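Local coordinates for interferon-inducible protein AIM2 (Mus musculus, PDB 4JBM) that senses cytosolic double-stranded DNA through its HIN domain and triggers inflammasome assembly, leading to pyroptosis, at residues 4-9 / 57-62; 37-42 / 65-70. One frame throughout, in Å; residues are numbered along the deposited sequence.

Overall arrangement
Both contacts belong to the first of the two OB-type beta units of the HIN domain, and their centres lie about 11 Å apart. Their segments alternate along the chain: 4-9, 37-42, 57-62, then 65-70. Interaction 1 is an antiparallel pairing of strands 4-16 and 56-60; interaction 2 is a parallel pairing of strands 37-42 and 69-71 in the same curved sheet. Strand 25-32 lies between 4-16 and 37-42 in the sheet order. The apolar sides meet inside the fold, where Ile59 CD1 lies 3.5 Å from Met69 CE and Val6 CG1 lies 3.7 Å from Phe38 CZ. The two contacts thus share one apolar interior in the DNA-binding HIN domain.

Interaction 1: residues 4-9 / 57-62; sequences LVVTVL and IKISNY
Leu4 to Val6 pair with Ile57 to Ile59 as neighbouring antiparallel strands of the first OB-type sheet in the HIN domain. The evidence is four backbone hydrogen bonds in two reciprocal pairs. Val6 N to Ile57 O and Ile57 N to Val6 O are both 2.9 Å, with N-H...O angles of 169°. The outer pair joins Leu4 and Ile59 at 3.0 Å, from Leu4 N to Ile59 O and from Ile59 N to Leu4 O; it is less straight at the hydrogen than the inner pair. Between these pairs, Val5 and Lys58 form the non-hydrogen-bonded position.

Apolar contacts lie on the side of the sheet carrying Leu4, Val6, Ile57 and Ile59. The CG2 branch of Val6 presses on Ile57 CG1 at 3.5 Å and also meets Ile59 CD1. Ile57 CG1 sits between its own backbone N and carbonyl carbon (chi1 58°), and the extended chi2 carries CD1 onward to Val8 CG2, 3.7 Å away. Val31, on the adjacent strand 25-32, packs on Val6, which places this cluster in the core.

Beyond the paired residues, Tyr62 swings its ring back beside Leu4, whose CB lies 4.0 Å from Tyr62 OH. The hydroxyl's hydrogen bonds go to Met1 N and Asp2 O, so Tyr62 is joined to the start of the chain.

On the other side of the sheet, Lys58 leaves the backbone extended and bends only at its last torsion (chi4 62°), folding the amine beside Val5, with NZ 3.5 Å from Val5 CG2.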
# COMPACT_ATOMS: atom_id res chain seq x y z
N LEU A 4 0.61 16.69 -13.57
CA LEU A 4 1.86 16.18 -13.03
C LEU A 4 2.34 15.01 -13.88
O LEU A 4 1.60 14.03 -14.07
CB LEU A 4 1.68 15.76 -11.56
CG LEU A 4 2.94 15.54 -10.72
CD1 LEU A 4 3.79 16.79 -10.69
CD2 LEU A 4 2.57 15.14 -9.30
N VAL A 5 3.56 15.10 -14.38
CA VAL A 5 4.17 14.00 -15.11
C VAL A 5 4.87 13.08 -14.11
O VAL A 5 5.69 13.53 -13.32
CB VAL A 5 5.20 14.50 -16.12
CG1 VAL A 5 5.83 13.32 -16.85
CG2 VAL A 5 4.56 15.45 -17.11
N VAL A 6 4.48 11.81 -14.12
CA VAL A 6 5.07 10.82 -13.23
C VAL A 6 5.48 9.58 -14.01
O VAL A 6 4.99 9.32 -15.12
CB VAL A 6 4.10 10.41 -12.10
CG1 VAL A 6 3.81 11.59 -11.18
CG2 VAL A 6 2.83 9.88 -12.68
N THR A 7 6.41 8.83 -13.44
CA THR A 7 6.85 7.56 -13.98
C THR A 7 6.23 6.46 -13.12
O THR A 7 6.34 6.51 -11.89
CB THR A 7 8.39 7.45 -13.91
OG1 THR A 7 8.98 8.56 -14.61
CG2 THR A 7 8.88 6.14 -14.52
N VAL A 8 5.58 5.48 -13.74
CA VAL A 8 4.95 4.42 -12.96
C VAL A 8 5.98 3.37 -12.54
O VAL A 8 6.73 2.85 -13.37
CB VAL A 8 3.77 3.75 -13.70
CG1 VAL A 8 3.13 2.68 -12.82
CG2 VAL A 8 2.75 4.79 -14.09
N LEU A 9 6.01 3.07 -11.25
CA LEU A 9 6.98 2.16 -10.64
C LEU A 9 6.38 0.80 -10.30
O LEU A 9 7.05 -0.22 -10.42
CB LEU A 9 7.53 2.78 -9.35
CG LEU A 9 8.81 3.62 -9.40
CD1 LEU A 9 8.88 4.46 -10.64
CD2 LEU A 9 8.88 4.49 -8.17
N ILE A 57 3.40 8.94 -17.53
CA ILE A 57 2.03 9.41 -17.67
C ILE A 57 1.85 10.81 -17.11
O ILE A 57 2.55 11.22 -16.19
CB ILE A 57 1.03 8.46 -16.97
CG1 ILE A 57 1.37 8.32 -15.49
CG2 ILE A 57 1.01 7.09 -17.64
CD1 ILE A 57 0.35 7.53 -14.68
N LYS A 58 0.89 11.54 -17.68
CA LYS A 58 0.53 12.87 -17.21
C LYS A 58 -0.87 12.79 -16.60
O LYS A 58 -1.83 12.30 -17.22
CB LYS A 58 0.56 13.87 -18.37
CG LYS A 58 0.54 15.34 -17.95
CD LYS A 58 0.79 16.27 -19.13
CE LYS A 58 0.93 17.72 -18.68
NZ LYS A 58 2.11 17.87 -17.77
N ILE A 59 -0.99 13.27 -15.36
CA ILE A 59 -2.22 13.13 -14.61
C ILE A 59 -2.75 14.51 -14.24
O ILE A 59 -2.04 15.31 -13.64
CB ILE A 59 -2.00 12.30 -13.32
CG1 ILE A 59 -1.22 11.02 -13.64
CG2 ILE A 59 -3.33 12.00 -12.63
CD1 ILE A 59 -0.96 10.11 -12.45
N SER A 60 -3.99 14.78 -14.62
CA SER A 60 -4.63 16.06 -14.34
C SER A 60 -5.99 15.85 -13.68
O SER A 60 -6.59 14.78 -13.83
CB SER A 60 -4.78 16.86 -15.63
OG SER A 60 -5.34 16.05 -16.65
N ASN A 61 -6.44 16.85 -12.93
CA ASN A 61 -7.72 16.82 -12.22
C ASN A 61 -7.77 15.68 -11.20
O ASN A 61 -8.61 14.78 -11.30
CB ASN A 61 -8.91 16.74 -13.20
CG ASN A 61 -10.25 16.95 -12.51
OD1 ASN A 61 -10.38 17.82 -11.64
ND2 ASN A 61 -11.24 16.15 -12.88
N TYR A 62 -6.89 15.76 -10.21
CA TYR A 62 -6.76 14.71 -9.20
C TYR A 62 -6.88 15.31 -7.81
O TYR A 62 -6.76 16.53 -7.64
CB TYR A 62 -5.41 13.99 -9.33
CG TYR A 62 -4.23 14.94 -9.27
CD1 TYR A 62 -3.74 15.41 -8.06
CD2 TYR A 62 -3.62 15.37 -10.44
CE1 TYR A 62 -2.67 16.28 -8.02
CE2 TYR A 62 -2.56 16.23 -10.41
CZ TYR A 62 -2.08 16.69 -9.20
OH TYR A 62 -1.01 17.55 -9.18

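Interaction 2: residues 37-42 / 65-70; sequences FFFVKV and HSNFME
Lys41 lies across the ring of Phe68, and its side chain can be followed atom by atom. CB begins the contact 3.6 Å from Phe68 CE2. With CG anti to the backbone N (chi1 -178°), the chain runs out along Phe68, so that CD comes past CE2 more loosely. The bend at chi3 (69°) then returns CE to the ring, 3.5 Å from Phe68 CE2, in an oblique approach. At the tip, NZ is 3.7 Å from Phe68 CZ. On the same side of the sheet, Glu70 OE1 accepts a nearly straight hydrogen bond of 2.8 Å from His65 NE2, lying in the imidazole plane and linking the loop at His65 to Glu70 on strand 69-71.

The opposite side of the sheet is apolar. Met69 SD meets Phe38 CE1 at 3.6 Å in an oblique Met-aromatic contact, the sulfur lying 62° off the ring normal. Met69 CE reaches Val40 CG1 at 3.9 Å, the two side chains running alongside each other.

Two backbone bonds fix the strand register: Met69 N donates to Phe39 O at 3.2 Å, and Lys41 N donates to Met69 O at 2.9 Å. The donors and acceptors thus straddle Val40, as parallel pairing requires. Phe68 also packs edge-to-face on Phe162, and Phe39 touches Ile111 and Asn113, so this margin meets the second beta unit. Parallel pairing of the third strand, 37-42, with 69-71 is consistent with the parallel beta3-beta5 closure of an OB barrel.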
# COMPACT_ATOMS: atom_id res chain seq x y z
N PHE A 37 8.57 9.84 -4.65
CA PHE A 37 7.52 8.92 -5.09
C PHE A 37 6.28 9.17 -4.23
O PHE A 37 6.35 9.72 -3.13
CB PHE A 37 7.96 7.48 -4.89
CG PHE A 37 8.14 7.10 -3.45
CD1 PHE A 37 9.34 7.35 -2.79
CD2 PHE A 37 7.09 6.53 -2.73
CE1 PHE A 37 9.49 7.02 -1.45
CE2 PHE A 37 7.24 6.20 -1.39
CZ PHE A 37 8.44 6.45 -0.75
N PHE A 38 5.13 8.74 -4.73
CA PHE A 38 3.94 8.66 -3.91
C PHE A 38 3.06 7.53 -4.41
O PHE A 38 3.22 7.07 -5.55
CB PHE A 38 3.19 10.00 -3.86
CG PHE A 38 2.95 10.61 -5.20
CD1 PHE A 38 1.80 10.31 -5.92
CD2 PHE A 38 3.88 11.49 -5.75
CE1 PHE A 38 1.58 10.89 -7.16
CE2 PHE A 38 3.66 12.06 -6.99
CZ PHE A 38 2.52 11.75 -7.70
N PHE A 39 2.16 7.08 -3.55
CA PHE A 39 1.22 6.02 -3.92
C PHE A 39 -0.02 6.67 -4.47
O PHE A 39 -0.38 7.78 -4.07
CB PHE A 39 0.92 5.15 -2.69
CG PHE A 39 2.15 4.78 -1.92
CD1 PHE A 39 3.07 3.87 -2.46
CD2 PHE A 39 2.42 5.36 -0.69
CE1 PHE A 39 4.23 3.54 -1.76
CE2 PHE A 39 3.58 5.03 0.01
CZ PHE A 39 4.48 4.12 -0.52
N VAL A 40 -0.64 6.01 -5.44
CA VAL A 40 -1.87 6.52 -6.02
C VAL A 40 -2.98 5.48 -5.92
O VAL A 40 -2.78 4.29 -6.23
CB VAL A 40 -1.68 7.03 -7.48
CG1 VAL A 40 -0.50 8.00 -7.56
CG2 VAL A 40 -1.44 5.88 -8.43
N LYS A 41 -4.12 5.92 -5.40
CA LYS A 41 -5.34 5.12 -5.40
C LYS A 41 -6.15 5.54 -6.59
O LYS A 41 -6.63 6.68 -6.65
CB LYS A 41 -6.16 5.37 -4.13
CG LYS A 41 -7.44 4.52 -4.03
CD LYS A 41 -8.07 4.61 -2.64
CE LYS A 41 -8.65 5.99 -2.36
NZ LYS A 41 -9.30 6.06 -1.02
N VAL A 42 -6.30 4.66 -7.56
CA VAL A 42 -7.10 5.05 -8.69
C VAL A 42 -8.49 4.43 -8.60
O VAL A 42 -8.68 3.24 -8.80
CB VAL A 42 -6.39 4.75 -10.01
CG1 VAL A 42 -6.50 3.29 -10.39
CG2 VAL A 42 -6.96 5.63 -11.10
N HIS A 65 -4.44 14.45 -0.90
CA HIS A 65 -4.78 14.53 0.50
C HIS A 65 -3.51 14.72 1.30
O HIS A 65 -2.51 15.15 0.78
CB HIS A 65 -5.50 13.26 0.93
CG HIS A 65 -6.73 12.95 0.12
ND1 HIS A 65 -7.85 13.75 0.14
CD2 HIS A 65 -7.02 11.91 -0.69
CE1 HIS A 65 -8.77 13.21 -0.64
NE2 HIS A 65 -8.30 12.10 -1.15
N SER A 66 -3.56 14.43 2.58
CA SER A 66 -2.35 14.47 3.40
C SER A 66 -1.25 13.46 3.01
O SER A 66 -0.08 13.82 3.04
CB SER A 66 -2.72 14.32 4.88
OG SER A 66 -3.10 15.55 5.45
N ASN A 67 -1.59 12.22 2.67
CA ASN A 67 -0.57 11.22 2.31
C ASN A 67 -0.49 10.68 0.87
O ASN A 67 0.61 10.38 0.40
CB ASN A 67 -0.56 10.05 3.28
CG ASN A 67 0.66 9.16 3.09
OD1 ASN A 67 1.70 9.37 3.70
ND2 ASN A 67 0.54 8.17 2.21
N PHE A 68 -1.62 10.53 0.18
CA PHE A 68 -1.57 9.91 -1.15
C PHE A 68 -2.22 10.76 -2.23
O PHE A 68 -2.56 11.92 -2.01
CB PHE A 68 -2.18 8.50 -1.13
CG PHE A 68 -3.68 8.46 -0.91
CD1 PHE A 68 -4.23 8.76 0.33
CD2 PHE A 68 -4.54 8.11 -1.95
CE1 PHE A 68 -5.62 8.72 0.53
CE2 PHE A 68 -5.92 8.06 -1.77
CZ PHE A 68 -6.46 8.37 -0.52
N MET A 69 -2.39 10.17 -3.41
CA MET A 69 -3.03 10.87 -4.51
C MET A 69 -4.18 10.02 -5.02
O MET A 69 -4.02 8.83 -5.29
CB MET A 69 -2.05 11.14 -5.65
CG MET A 69 -2.69 11.90 -6.79
SD MET A 69 -1.54 12.34 -8.10
CE MET A 69 -2.00 11.11 -9.30
N GLU A 70 -5.34 10.65 -5.16
CA GLU A 70 -6.54 9.96 -5.62
C GLU A 70 -6.84 10.31 -7.07
O GLU A 70 -6.92 11.49 -7.44
CB GLU A 70 -7.73 10.34 -4.72
CG GLU A 70 -8.97 9.49 -4.95
CD GLU A 70 -10.01 9.67 -3.86
OE1 GLU A 70 -9.80 10.50 -2.94
OE2 GLU A 70 -11.05 8.99 -3.94